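Local coordinates for uncharacterized protein (Legionella pneumophila subsp. pneumophila str. Philadelphia 1, PDB 4RXV) that is of uncharacterised function but carries, in this N-terminal part, a RavJ peptidase domain of clan CA, consistent with a papain-like enzyme, at residues Y123-I128 against T142-K147; K20-D25 against Q44-Y49; G64-L69 against C102-Y107; S73-I78 against T214-G219. All blocks are in the same frame, centred on the assembly; numbering follows the deposited sequence. Where two conformers were deposited one is given.

In the fold
From the N terminus, contact 2 closes first, bringing helix 37-50 back onto the short strand 22-23. Segment 64-69 then opens contact 3, and before this closes at 102-107 the start of helix 74-84 opens contact 4, so contacts 3 and 4 cross. Contact 1 opens and closes as a hairpin between the two segments of contact 4, which ends only when the C-terminal loop 214-219 returns to helix 74-84. Contact 3 touches all the others: Cys102 N is bonded to Asp25 of contact 2, Ala106 and Tyr107 meet Thr142 and Val127 of contact 1, and Tyr107 also packs on Tyr77 of contact 4. Contacts 1 and 2 lie on opposite sides of the chain's centre.

Contact 1. Residues Y123-I128 against T142-K147; sequences YDVAVI and TLLVPK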
loop_
_atom_site.group_PDB
_atom_site.type_symbol
_atom_site.label_atom_id
_atom_site.label_comp_id
_atom_site.label_asym_id
_atom_site.label_seq_id
_atom_site.Cartn_x
_atom_site.Cartn_y
_atom_site.Cartn_z
ATOM N N TYR A 123 -7.911 2.507 -14.946
ATOM C CA TYR A 123 -7.579 3.444 -13.900
ATOM C C TYR A 123 -6.195 4.014 -14.112
ATOM O O TYR A 123 -5.315 3.341 -14.625
ATOM C CB TYR A 123 -7.596 2.738 -12.528
ATOM C CG TYR A 123 -8.955 2.301 -12.040
ATOM C CD1 TYR A 123 -9.833 3.212 -11.491
ATOM C CD2 TYR A 123 -9.360 0.984 -12.108
ATOM C CE1 TYR A 123 -11.082 2.815 -11.028
ATOM C CE2 TYR A 123 -10.607 0.590 -11.666
ATOM C CZ TYR A 123 -11.466 1.508 -11.130
ATOM O OH TYR A 123 -12.699 1.077 -10.702
ATOM N N ASP A 124 -6.011 5.244 -13.644
ATOM C CA ASP A 124 -4.689 5.778 -13.364
ATOM C C ASP A 124 -4.371 5.502 -11.889
ATOM O O ASP A 124 -5.276 5.277 -11.074
ATOM C CB ASP A 124 -4.644 7.283 -13.650
ATOM C CG ASP A 124 -4.935 7.629 -15.095
ATOM O OD1 ASP A 124 -4.305 7.030 -15.981
ATOM O OD2 ASP A 124 -5.755 8.548 -15.346
ATOM N N VAL A 125 -3.079 5.501 -11.546
ATOM C CA VAL A 125 -2.629 5.209 -10.188
ATOM C C VAL A 125 -1.992 6.456 -9.629
ATOM O O VAL A 125 -1.257 7.152 -10.332
ATOM C CB VAL A 125 -1.638 4.032 -10.190
ATOM C CG1 VAL A 125 -1.105 3.772 -8.791
ATOM C CG2 VAL A 125 -2.314 2.776 -10.701
ATOM N N ALA A 126 -2.269 6.753 -8.368
ATOM C CA ALA A 126 -1.604 7.854 -7.691
ATOM C C ALA A 126 -1.145 7.393 -6.323
ATOM O O ALA A 126 -1.698 6.447 -5.753
ATOM C CB ALA A 126 -2.512 9.060 -7.560
ATOM N N VAL A 127 -0.144 8.063 -5.793
ATOM C CA VAL A 127 0.302 7.829 -4.413
ATOM C C VAL A 127 0.298 9.165 -3.708
ATOM O O VAL A 127 0.823 10.160 -4.240
ATOM C CB VAL A 127 1.696 7.169 -4.367
ATOM C CG1 VAL A 127 2.129 6.928 -2.908
ATOM C CG2 VAL A 127 1.693 5.868 -5.145
ATOM N N ILE A 128 -0.327 9.196 -2.553
ATOM C CA ILE A 128 -0.554 10.417 -1.807
ATOM C C ILE A 128 -0.023 10.297 -0.388
ATOM O O ILE A 128 0.011 9.221 0.211
ATOM C CB ILE A 128 -2.072 10.790 -1.757
ATOM C CG1 ILE A 128 -2.872 9.821 -0.870
ATOM C CG2 ILE A 128 -2.646 10.852 -3.173
ATOM C CD1 ILE A 128 -4.364 10.196 -0.702
ATOM N N THR A 142 -2.309 4.612 -1.628
ATOM C CA THR A 142 -2.410 4.452 -3.076
ATOM C C THR A 142 -3.841 4.666 -3.507
ATOM O O THR A 142 -4.775 4.215 -2.832
ATOM C CB THR A 142 -1.800 3.122 -3.489
ATOM O OG1 THR A 142 -0.396 3.235 -3.258
ATOM C CG2 THR A 142 -2.039 2.763 -4.945
ATOM N N LEU A 143 -4.018 5.345 -4.639
ATOM C CA LEU A 143 -5.330 5.576 -5.231
ATOM C C LEU A 143 -5.409 4.989 -6.628
ATOM O O LEU A 143 -4.447 5.025 -7.393
ATOM C CB LEU A 143 -5.669 7.062 -5.358
ATOM C CG LEU A 143 -5.578 7.903 -4.090
ATOM C CD1 LEU A 143 -5.862 9.375 -4.449
ATOM C CD2 LEU A 143 -6.516 7.400 -3.027
ATOM N N LEU A 144 -6.591 4.485 -6.941
ATOM C CA LEU A 144 -7.017 4.204 -8.310
ATOM C C LEU A 144 -8.019 5.263 -8.718
ATOM O O LEU A 144 -9.060 5.393 -8.084
ATOM C CB LEU A 144 -7.658 2.820 -8.394
ATOM C CG LEU A 144 -6.693 1.657 -8.155
ATOM C CD1 LEU A 144 -7.447 0.403 -7.728
ATOM C CD2 LEU A 144 -5.883 1.372 -9.384
ATOM N N VAL A 145 -7.684 6.069 -9.723
ATOM C CA VAL A 145 -8.596 7.116 -10.175
ATOM C C VAL A 145 -9.069 6.787 -11.580
ATOM O O VAL A 145 -8.310 6.296 -12.390
ATOM C CB VAL A 145 -7.960 8.531 -10.111
ATOM C CG1 VAL A 145 -7.649 8.902 -8.650
ATOM C CG2 VAL A 145 -6.723 8.640 -10.977
ATOM N N PRO A 146 -10.346 7.032 -11.872
ATOM C CA PRO A 146 -10.820 6.742 -13.217
ATOM C C PRO A 146 -10.023 7.516 -14.256
ATOM O O PRO A 146 -9.617 8.649 -14.040
ATOM C CB PRO A 146 -12.283 7.186 -13.168
ATOM C CG PRO A 146 -12.664 7.017 -11.738
ATOM C CD PRO A 146 -11.449 7.423 -10.978
ATOM N N LYS A 147 -9.767 6.867 -15.381
ATOM C CA LYS A 147 -9.032 7.481 -16.476
ATOM C C LYS A 147 -9.563 8.860 -16.790
ATOM O O LYS A 147 -10.773 9.019 -16.962
ATOM C CB LYS A 147 -9.214 6.629 -17.729
ATOM C CG LYS A 147 -8.392 5.394 -17.749
ATOM C CD LYS A 147 -6.944 5.733 -17.890
ATOM C CE LYS A 147 -6.138 4.497 -18.128
ATOM N NZ LYS A 147 -4.709 4.833 -18.158
HETATM O O HOH W 1 -2.604 3.658 -16.669
#
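Tyr123 and Leu144 each set CG anti to their own carbonyl carbon (chi1 -69° and -67°), and this brings Leu144 CB over one face of the tyrosine ring, 4.2 Å from the Tyr123 centroid, in a CH-pi contact. The two side chains cross at about a right angle, with Leu144 CD2 reaching back to Tyr123 CB at 3.8 Å and the carbonyl carbon of Val145 at the ring edge. Lys147 bends at chi2 (-69°) and crosses Asp124 at about a right angle, so that its NZ forms a salt bridge of 3.1 Å with Asp124 OD1, approached from above the carboxylate plane. The same ammonium donates to a water 2.8 Å from Lys147 NZ, which is in turn weakly bonded to Tyr123 O.

Along the strands the backbones pair in both directions: Ala126 N gives a 2.9 Å bond to Leu143 O, Leu143 N returns one of 2.8 Å to Ala126 O, and Asp124 and Val145 do the same. Ile128 CG2 meets Leu143 CD1 at 3.8 Å. Beta-branched Val125, Val127 and Thr142 suit the extended chain and face helix 105-114, where Thr142 OG1 bonds to Ala106 O. This is an antiparallel beta hairpin forming the middle two strands of a four-stranded sheet packed against a helix, consistent with the papain-like fold of clan CA.

Contact 2. Residues K20-D25 against Q44-Y49; sequences KFVVAD and QRYQKY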
loop_
_atom_site.group_PDB
_atom_site.type_symbol
_atom_site.label_atom_id
_atom_site.label_comp_id
_atom_site.label_asym_id
_atom_site.label_seq_id
_atom_site.Cartn_x
_atom_site.Cartn_y
_atom_site.Cartn_z
ATOM N N LYS A 20 -0.185 -10.349 6.988
ATOM C CA LYS A 20 0.906 -11.169 7.499
ATOM C C LYS A 20 2.227 -10.438 7.586
ATOM O O LYS A 20 3.182 -10.960 8.149
ATOM C CB LYS A 20 1.053 -12.458 6.660
ATOM C CG LYS A 20 -0.211 -13.271 6.522
ATOM C CD LYS A 20 -0.769 -13.798 7.792
ATOM C CE LYS A 20 -2.043 -14.584 7.510
ATOM N NZ LYS A 20 -2.818 -15.139 8.600
ATOM N N PHE A 21 2.299 -9.212 7.068
ATOM C CA PHE A 21 3.543 -8.458 7.170
ATOM C C PHE A 21 3.889 -8.170 8.624
ATOM O O PHE A 21 3.010 -8.025 9.479
ATOM C CB PHE A 21 3.397 -7.089 6.498
ATOM C CG PHE A 21 3.871 -7.030 5.071
ATOM C CD1 PHE A 21 3.208 -7.692 4.056
ATOM C CD2 PHE A 21 4.998 -6.270 4.745
ATOM C CE1 PHE A 21 3.643 -7.566 2.763
ATOM C CE2 PHE A 21 5.424 -6.161 3.445
ATOM C CZ PHE A 21 4.751 -6.795 2.464
ATOM N N VAL A 22 5.175 -8.018 8.889
ATOM C CA VAL A 22 5.626 -7.313 10.071
ATOM C C VAL A 22 5.419 -5.821 9.812
ATOM O O VAL A 22 5.925 -5.272 8.839
ATOM C CB VAL A 22 7.107 -7.609 10.365
ATOM C CG1 VAL A 22 7.625 -6.693 11.471
ATOM C CG2 VAL A 22 7.304 -9.063 10.731
ATOM N N VAL A 23 4.666 -5.181 10.692
ATOM C CA VAL A 23 4.382 -3.758 10.613
ATOM C C VAL A 23 5.288 -3.114 11.677
ATOM O O VAL A 23 5.001 -3.156 12.885
ATOM C CB VAL A 23 2.897 -3.442 10.854
ATOM C CG1 VAL A 23 2.655 -1.970 10.770
ATOM C CG2 VAL A 23 2.041 -4.167 9.835
ATOM N N ALA A 24 6.403 -2.538 11.230
ATOM C CA ALA A 24 7.486 -2.161 12.144
ATOM C C ALA A 24 7.143 -1.005 13.075
ATOM O O ALA A 24 7.794 -0.837 14.110
ATOM C CB ALA A 24 8.750 -1.851 11.339
ATOM N N ASP A 25 6.110 -0.240 12.732
ATOM C CA ASP A 25 5.694 0.912 13.524
ATOM C C ASP A 25 4.354 0.669 14.226
ATOM O O ASP A 25 3.719 1.624 14.654
ATOM C CB ASP A 25 5.635 2.187 12.677
ATOM C CG ASP A 25 4.724 2.065 11.476
ATOM O OD1 ASP A 25 4.136 0.984 11.236
ATOM O OD2 ASP A 25 4.637 3.070 10.741
ATOM N N GLN A 44 1.672 -9.303 17.993
ATOM C CA GLN A 44 2.545 -10.362 18.472
ATOM C C GLN A 44 3.699 -10.658 17.514
ATOM O O GLN A 44 4.808 -10.990 17.948
ATOM C CB GLN A 44 1.716 -11.621 18.703
ATOM C CG GLN A 44 0.794 -11.493 19.903
ATOM C CD GLN A 44 -0.362 -12.472 19.877
ATOM O OE1 GLN A 44 -0.631 -13.109 18.858
ATOM N NE2 GLN A 44 -1.060 -12.588 21.002
ATOM N N ARG A 45 3.421 -10.567 16.215
ATOM C CA ARG A 45 4.422 -10.811 15.196
ATOM C C ARG A 45 5.525 -9.783 15.293
ATOM O O ARG A 45 6.710 -10.136 15.213
ATOM C CB ARG A 45 3.768 -10.801 13.806
ATOM C CG ARG A 45 4.673 -11.316 12.702
ATOM C CD ARG A 45 4.016 -11.217 11.304
ATOM N NE ARG A 45 2.692 -11.836 11.328
ATOM C CZ ARG A 45 1.526 -11.199 11.239
ATOM N NH1 ARG A 45 1.443 -9.895 10.997
ATOM N NH2 ARG A 45 0.422 -11.895 11.388
ATOM N N TYR A 46 5.149 -8.522 15.479
ATOM C CA TYR A 46 6.146 -7.476 15.646
ATOM C C TYR A 46 6.985 -7.706 16.899
ATOM O O TYR A 46 8.194 -7.482 16.888
ATOM C CB TYR A 46 5.526 -6.076 15.683
ATOM C CG TYR A 46 6.605 -5.072 15.959
ATOM C CD1 TYR A 46 7.525 -4.739 14.978
ATOM C CD2 TYR A 46 6.736 -4.479 17.210
ATOM C CE1 TYR A 46 8.552 -3.848 15.229
ATOM C CE2 TYR A 46 7.764 -3.592 17.468
ATOM C CZ TYR A 46 8.671 -3.279 16.479
ATOM O OH TYR A 46 9.690 -2.384 16.723
ATOM N N GLN A 47 6.356 -8.144 17.983
ATOM C CA GLN A 47 7.112 -8.382 19.195
ATOM C C GLN A 47 8.232 -9.380 18.925
ATOM O O GLN A 47 9.381 -9.181 19.338
ATOM C CB GLN A 47 6.185 -8.886 20.301
ATOM C CG GLN A 47 5.248 -7.815 20.805
ATOM C CD GLN A 47 5.996 -6.620 21.376
ATOM O OE1 GLN A 47 5.783 -5.476 20.963
ATOM N NE2 GLN A 47 6.885 -6.883 22.323
ATOM N N LYS A 48 7.901 -10.463 18.235
ATOM C CA LYS A 48 8.880 -11.495 17.923
ATOM C C LYS A 48 9.964 -10.988 16.964
ATOM O O LYS A 48 11.146 -11.272 17.159
ATOM C CB LYS A 48 8.162 -12.708 17.338
ATOM C CG LYS A 48 7.252 -13.387 18.349
ATOM C CD LYS A 48 6.486 -14.553 17.769
ATOM C CE LYS A 48 5.659 -15.220 18.864
ATOM N NZ LYS A 48 5.052 -16.516 18.458
ATOM N N TYR A 49 9.564 -10.226 15.952
ATOM C CA TYR A 49 10.502 -9.650 15.005
ATOM C C TYR A 49 11.506 -8.708 15.666
ATOM O O TYR A 49 12.710 -8.771 15.389
ATOM C CB TYR A 49 9.698 -8.887 13.959
ATOM C CG TYR A 49 10.510 -8.024 13.042
ATOM C CD1 TYR A 49 11.030 -8.539 11.871
ATOM C CD2 TYR A 49 10.730 -6.674 13.326
ATOM C CE1 TYR A 49 11.740 -7.744 10.998
ATOM C CE2 TYR A 49 11.435 -5.861 12.453
ATOM C CZ TYR A 49 11.947 -6.400 11.302
ATOM O OH TYR A 49 12.651 -5.619 10.409
HETATM O O HOH W 2 10.130 -0.140 14.834
#
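Val22 sits in a fork made by three side chains of helix 37-50, and its two methyls divide the work. CG1 stands over the face of the Tyr49 ring, 3.7 Å from the centroid and displaced toward the rim near Tyr49 CG, a CH-pi contact. The same methyl touches the edge of the second tyrosine, with Val22 CG1 4.0 Å from Tyr46 CD1. CG2 lies instead against the aliphatic stem of Arg45, 4.0 Å from Arg45 CD. Valine fits here because it is branched at CB and can fill both sides of the fork from one short strand.

Arg45 leaves the helix extended, CG lying trans to the backbone N (chi1 -168°), and then bends at chi3 (-52°). That turn lays one face of the guanidinium over Lys20 CA and carries NH1 to Phe21 O, 2.9 Å away. The bond is bent, 137° at the hydrogen, and NH1 stands above the carbonyl plane. Ser42 OG is a further partner of NH1, and Gln19 O a weak one.

Tyr46 reaches just past the short strand, where its CE1 comes within 3.3 Å of Ala24 O. A water bonded to Ala24 O lies 3.0 Å from Tyr46 OH and bridges the pair.

The chemistry is thus divided: an apolar centre round Val22, flanked by Arg45 on Phe21 O and by Tyr46 OH, which shares a water with Ala24 O. The Phe21 carbonyl may help to offset the arginine's charge; exposed Lys20 NZ, 5.4 Å from Arg45 NH2, probably repels it a little.

Contact 3. Residues G64-L69 against C102-Y107; sequences GAPQLL and CSNFAY
Leu69 and Tyr107 slide past one another in opposite directions, so the phenol ends at the leucine's backbone while the leucine's methyl runs back beside the ring. Leu69 CD2 lies 3.7 Å from Tyr107 CE2, and Tyr107 OH donates a short hydrogen bond of 2.5 Å to Leu69 O, which lies near the plane of the ring. The donor oxygen lies tilted 22° from the carbonyl plane of Leu69. Tyrosine suits the site because its ring packs on apolar neighbours, with Phe80 edge-to-face, while its hydroxyl ties down a carbonyl of an irregular loop.

Asn104 crosses Leu69 at about a right angle. Its ND2 is placed between Pro66 CB, 3.5 Å away, and Leu69 CD2, 3.8 Å away. The two ends of the amide serve two waters: one donates to Asn104 OD1 at 2.8 Å and accepts from Leu69 N at 2.9 Å, the other donates to Gln67 O and is weakly bonded to Asn104 ND2. An amide carries both a donor and an acceptor, which is what a loop offering both N-H and C=O groups requires.

Glu101 binds the backbone N of Ser103 and Asn104, holding the turn that leads into helix 105-114. Cys102 just ahead of that helix, with His139 beside it on the sheet (ND1 bonded to Cys102 O), resembles the papain-like arrangement of clan CA, although a catalytic role is not established.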
loop_
_atom_site.group_PDB
_atom_site.type_symbol
_atom_site.label_atom_id
_atom_site.label_comp_id
_atom_site.label_asym_id
_atom_site.label_seq_id
_atom_site.Cartn_x
_atom_site.Cartn_y
_atom_site.Cartn_z
ATOM N N GLY A 64 12.449 -1.503 8.224
ATOM C CA GLY A 64 11.842 -1.098 9.486
ATOM C C GLY A 64 12.034 0.346 9.924
ATOM O O GLY A 64 11.335 0.832 10.830
ATOM N N ALA A 65 12.991 1.038 9.311
ATOM C CA ALA A 65 13.324 2.428 9.677
ATOM C C ALA A 65 13.678 3.183 8.401
ATOM O O ALA A 65 14.840 3.475 8.128
ATOM C CB ALA A 65 14.477 2.477 10.706
ATOM N N PRO A 66 12.660 3.483 7.585
ATOM C CA PRO A 66 12.934 4.021 6.255
ATOM C C PRO A 66 13.414 5.457 6.248
ATOM O O PRO A 66 12.872 6.310 6.958
ATOM C CB PRO A 66 11.571 3.963 5.564
ATOM C CG PRO A 66 10.599 4.000 6.682
ATOM C CD PRO A 66 11.236 3.169 7.755
ATOM N N GLN A 67 14.407 5.719 5.408
ATOM C CA GLN A 67 14.726 7.061 4.943
ATOM C C GLN A 67 13.598 7.534 4.010
ATOM O O GLN A 67 12.927 6.728 3.376
ATOM C CB GLN A 67 16.062 6.984 4.219
ATOM C CG GLN A 67 16.562 8.269 3.559
ATOM C CD GLN A 67 17.659 8.014 2.516
ATOM O OE1 GLN A 67 17.449 7.296 1.529
ATOM N NE2 GLN A 67 18.829 8.620 2.718
ATOM N N LEU A 68 13.357 8.840 3.956
ATOM C CA LEU A 68 12.375 9.360 3.010
ATOM C C LEU A 68 12.580 8.754 1.621
ATOM O O LEU A 68 13.684 8.776 1.077
ATOM C CB LEU A 68 12.468 10.881 2.917
ATOM C CG LEU A 68 11.507 11.591 1.959
ATOM C CD1 LEU A 68 10.059 11.353 2.383
ATOM C CD2 LEU A 68 11.810 13.073 1.914
ATOM N N LEU A 69 11.510 8.191 1.076
ATOM C CA LEU A 69 11.536 7.577 -0.243
ATOM C C LEU A 69 10.352 8.097 -1.014
ATOM O O LEU A 69 9.219 8.019 -0.522
ATOM C CB LEU A 69 11.439 6.067 -0.109
ATOM C CG LEU A 69 11.343 5.310 -1.417
ATOM C CD1 LEU A 69 12.598 5.526 -2.240
ATOM C CD2 LEU A 69 11.078 3.835 -1.114
ATOM N N CYS A 102 4.083 2.703 8.082
ATOM C CA CYS A 102 3.005 3.614 7.700
ATOM C C CYS A 102 3.293 4.443 6.458
ATOM O O CYS A 102 2.378 4.792 5.712
ATOM C CB CYS A 102 2.717 4.546 8.888
ATOM S SG CYS A 102 1.216 5.505 8.834
ATOM N N SER A 103 4.556 4.797 6.268
ATOM C CA SER A 103 4.941 5.608 5.127
ATOM C C SER A 103 4.993 4.828 3.818
ATOM O O SER A 103 4.300 5.173 2.881
ATOM C CB SER A 103 6.281 6.288 5.403
ATOM O OG SER A 103 6.099 7.294 6.369
ATOM N N ASN A 104 5.805 3.786 3.745
ATOM C CA ASN A 104 6.152 3.190 2.447
ATOM C C ASN A 104 5.285 2.022 2.055
ATOM O O ASN A 104 5.371 1.606 0.907
ATOM C CB ASN A 104 7.622 2.742 2.400
ATOM C CG ASN A 104 8.607 3.895 2.458
ATOM O OD1 ASN A 104 8.217 5.076 2.446
ATOM N ND2 ASN A 104 9.896 3.564 2.477
ATOM N N PHE A 105 4.459 1.466 2.944
ATOM C CA PHE A 105 3.756 0.242 2.596
ATOM C C PHE A 105 2.913 0.410 1.317
ATOM O O PHE A 105 2.854 -0.496 0.486
ATOM C CB PHE A 105 2.886 -0.168 3.781
ATOM C CG PHE A 105 2.610 -1.673 3.924
ATOM C CD1 PHE A 105 2.775 -2.579 2.902
ATOM C CD2 PHE A 105 2.166 -2.143 5.140
ATOM C CE1 PHE A 105 2.495 -3.932 3.100
ATOM C CE2 PHE A 105 1.853 -3.475 5.339
ATOM C CZ PHE A 105 2.012 -4.366 4.317
ATOM N N ALA A 106 2.260 1.558 1.163
ATOM C CA ALA A 106 1.405 1.818 0.018
ATOM C C ALA A 106 2.139 1.615 -1.309
ATOM O O ALA A 106 1.499 1.311 -2.310
ATOM C CB ALA A 106 0.822 3.201 0.094
ATOM N N TYR A 107 3.456 1.779 -1.335
ATOM C CA TYR A 107 4.228 1.643 -2.549
ATOM C C TYR A 107 4.123 0.212 -3.081
ATOM O O TYR A 107 4.182 0.010 -4.286
ATOM C CB TYR A 107 5.679 1.996 -2.296
ATOM C CG TYR A 107 5.960 3.402 -1.788
ATOM C CD1 TYR A 107 5.005 4.401 -1.734
ATOM C CD2 TYR A 107 7.225 3.703 -1.309
ATOM C CE1 TYR A 107 5.305 5.660 -1.247
ATOM C CE2 TYR A 107 7.527 4.955 -0.828
ATOM C CZ TYR A 107 6.554 5.917 -0.788
ATOM O OH TYR A 107 6.834 7.181 -0.315
HETATM O O HOH W 3 12.989 4.063 2.527
HETATM O O HOH W 4 9.266 7.637 2.794
#

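Contact 4. Residues S73-I78 against T214-G219; sequences SAQEYI and TSTRTG
Thr216, in the loop after strand 202-206, points its side chain at the first turn of helix 74-84, a turn whose N-cap is Ser73. From CB, which faces the helix, the side chain divides. The hydroxyl branch, OG1, lies 4.0 Å from Ala74 CB and accepts from a water 2.7 Å from Thr216 OG1; that water accepts in turn from Gln75 N at 2.9 Å. An N-H in the first helical turn has no carbonyl a turn earlier in the helix to bind, and the water serves it. Ser212 O also takes a bond from Thr216 OG1.

The methyl branch, CG2, is trans to the backbone N and looks along the helix. It touches Gln75 OE1 at 3.4 Å, an oxygen held by Gln220 NE2, and meets the end of Ile78 tip to tip, with Ile78 CD1 3.7 Å from Thr216 CG2. Threonine suits this place because one short side chain offers a polar arm to the helix start and an apolar one to the isoleucine a turn later. At the cap itself, Ser73 OG receives a weak bond from Glu76 N and donates to Glu76 OE2 at 2.7 Å, meeting the carboxylate at its anti lone pair.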
loop_
_atom_site.group_PDB
_atom_site.type_symbol
_atom_site.label_atom_id
_atom_site.label_comp_id
_atom_site.label_asym_id
_atom_site.label_seq_id
_atom_site.Cartn_x
_atom_site.Cartn_y
_atom_site.Cartn_z
ATOM N N SER A 73 8.529 6.839 -10.601
ATOM C CA SER A 73 8.313 6.063 -11.816
ATOM C C SER A 73 7.584 4.770 -11.503
ATOM O O SER A 73 7.760 4.187 -10.428
ATOM C CB SER A 73 9.656 5.725 -12.493
ATOM O OG SER A 73 10.340 4.696 -11.808
ATOM N N ALA A 74 6.806 4.296 -12.464
ATOM C CA ALA A 74 6.066 3.061 -12.290
ATOM C C ALA A 74 6.965 1.872 -11.980
ATOM O O ALA A 74 6.647 1.070 -11.111
ATOM C CB ALA A 74 5.191 2.790 -13.514
ATOM N N GLN A 75 8.098 1.766 -12.673
ATOM C CA GLN A 75 8.975 0.624 -12.467
ATOM C C GLN A 75 9.497 0.577 -11.018
ATOM O O GLN A 75 9.707 -0.512 -10.466
ATOM C CB GLN A 75 10.136 0.609 -13.472
ATOM C CG GLN A 75 10.996 -0.636 -13.377
ATOM C CD GLN A 75 10.238 -1.907 -13.763
ATOM O OE1 GLN A 75 9.343 -1.871 -14.580
ATOM N NE2 GLN A 75 10.611 -3.033 -13.171
ATOM N N GLU A 76 9.736 1.732 -10.395
ATOM C CA GLU A 76 10.174 1.725 -8.999
ATOM C C GLU A 76 9.139 1.101 -8.070
ATOM O O GLU A 76 9.498 0.396 -7.141
ATOM C CB GLU A 76 10.495 3.127 -8.526
ATOM C CG GLU A 76 11.789 3.684 -9.072
ATOM C CD GLU A 76 11.854 5.144 -8.775
ATOM O OE1 GLU A 76 12.353 5.497 -7.688
ATOM O OE2 GLU A 76 11.383 5.941 -9.614
ATOM N N TYR A 77 7.867 1.370 -8.319
ATOM C CA TYR A 77 6.817 0.775 -7.494
ATOM C C TYR A 77 6.743 -0.737 -7.706
ATOM O O TYR A 77 6.588 -1.491 -6.746
ATOM C CB TYR A 77 5.478 1.431 -7.772
ATOM C CG TYR A 77 5.418 2.858 -7.280
ATOM C CD1 TYR A 77 5.312 3.133 -5.927
ATOM C CD2 TYR A 77 5.488 3.928 -8.157
ATOM C CE1 TYR A 77 5.282 4.426 -5.447
ATOM C CE2 TYR A 77 5.459 5.241 -7.691
ATOM C CZ TYR A 77 5.353 5.477 -6.329
ATOM O OH TYR A 77 5.338 6.744 -5.796
ATOM N N ILE A 78 6.870 -1.180 -8.950
ATOM C CA ILE A 78 6.878 -2.613 -9.238
ATOM C C ILE A 78 8.064 -3.291 -8.535
ATOM O O ILE A 78 7.913 -4.343 -7.895
ATOM C CB ILE A 78 6.857 -2.849 -10.756
ATOM C CG1 ILE A 78 5.535 -2.297 -11.338
ATOM C CG2 ILE A 78 7.063 -4.313 -11.085
ATOM C CD1 ILE A 78 5.410 -2.426 -12.851
ATOM N N THR A 214 4.241 3.936 -20.177
ATOM C CA THR A 214 3.870 3.117 -21.327
ATOM C C THR A 214 4.905 2.035 -21.647
ATOM O O THR A 214 4.556 0.955 -22.133
ATOM C CB THR A 214 3.673 3.983 -22.560
ATOM O OG1 THR A 214 2.764 5.031 -22.236
ATOM C CG2 THR A 214 3.122 3.136 -23.659
ATOM N N SER A 215 6.172 2.331 -21.376
ATOM C CA SER A 215 7.240 1.367 -21.612
ATOM C C SER A 215 7.483 0.446 -20.414
ATOM O O SER A 215 8.417 -0.356 -20.427
ATOM C CB SER A 215 8.538 2.074 -21.997
ATOM O OG SER A 215 8.971 2.944 -20.979
ATOM N N THR A 216 6.653 0.552 -19.388
ATOM C CA THR A 216 6.781 -0.295 -18.214
ATOM C C THR A 216 5.947 -1.550 -18.450
ATOM O O THR A 216 4.732 -1.501 -18.558
ATOM C CB THR A 216 6.317 0.450 -16.948
ATOM O OG1 THR A 216 7.099 1.638 -16.779
ATOM C CG2 THR A 216 6.489 -0.422 -15.713
ATOM N N ARG A 217 6.632 -2.677 -18.502
ATOM C CA ARG A 217 6.030 -3.980 -18.703
ATOM C C ARG A 217 5.017 -4.328 -17.619
ATOM O O ARG A 217 5.200 -3.994 -16.452
ATOM C CB ARG A 217 7.158 -5.016 -18.642
ATOM C CG ARG A 217 6.942 -6.281 -19.433
ATOM C CD ARG A 217 8.282 -6.993 -19.702
ATOM N NE ARG A 217 8.258 -7.814 -20.914
ATOM C CZ ARG A 217 8.617 -7.397 -22.130
ATOM N NH1 ARG A 217 9.009 -6.145 -22.335
ATOM N NH2 ARG A 217 8.537 -8.226 -23.163
ATOM N N THR A 218 3.949 -5.012 -18.000
ATOM C CA THR A 218 3.028 -5.586 -17.038
ATOM C C THR A 218 3.324 -7.077 -16.833
ATOM O O THR A 218 4.051 -7.691 -17.615
ATOM C CB THR A 218 1.571 -5.395 -17.482
ATOM O OG1 THR A 218 1.354 -6.007 -18.766
ATOM C CG2 THR A 218 1.217 -3.918 -17.544
ATOM N N GLY A 219 2.759 -7.678 -15.793
ATOM C CA GLY A 219 2.980 -9.097 -15.543
ATOM C C GLY A 219 4.374 -9.428 -15.025
ATOM O O GLY A 219 4.819 -10.575 -15.106
HETATM O O HOH W 5 8.689 3.129 -15.126
#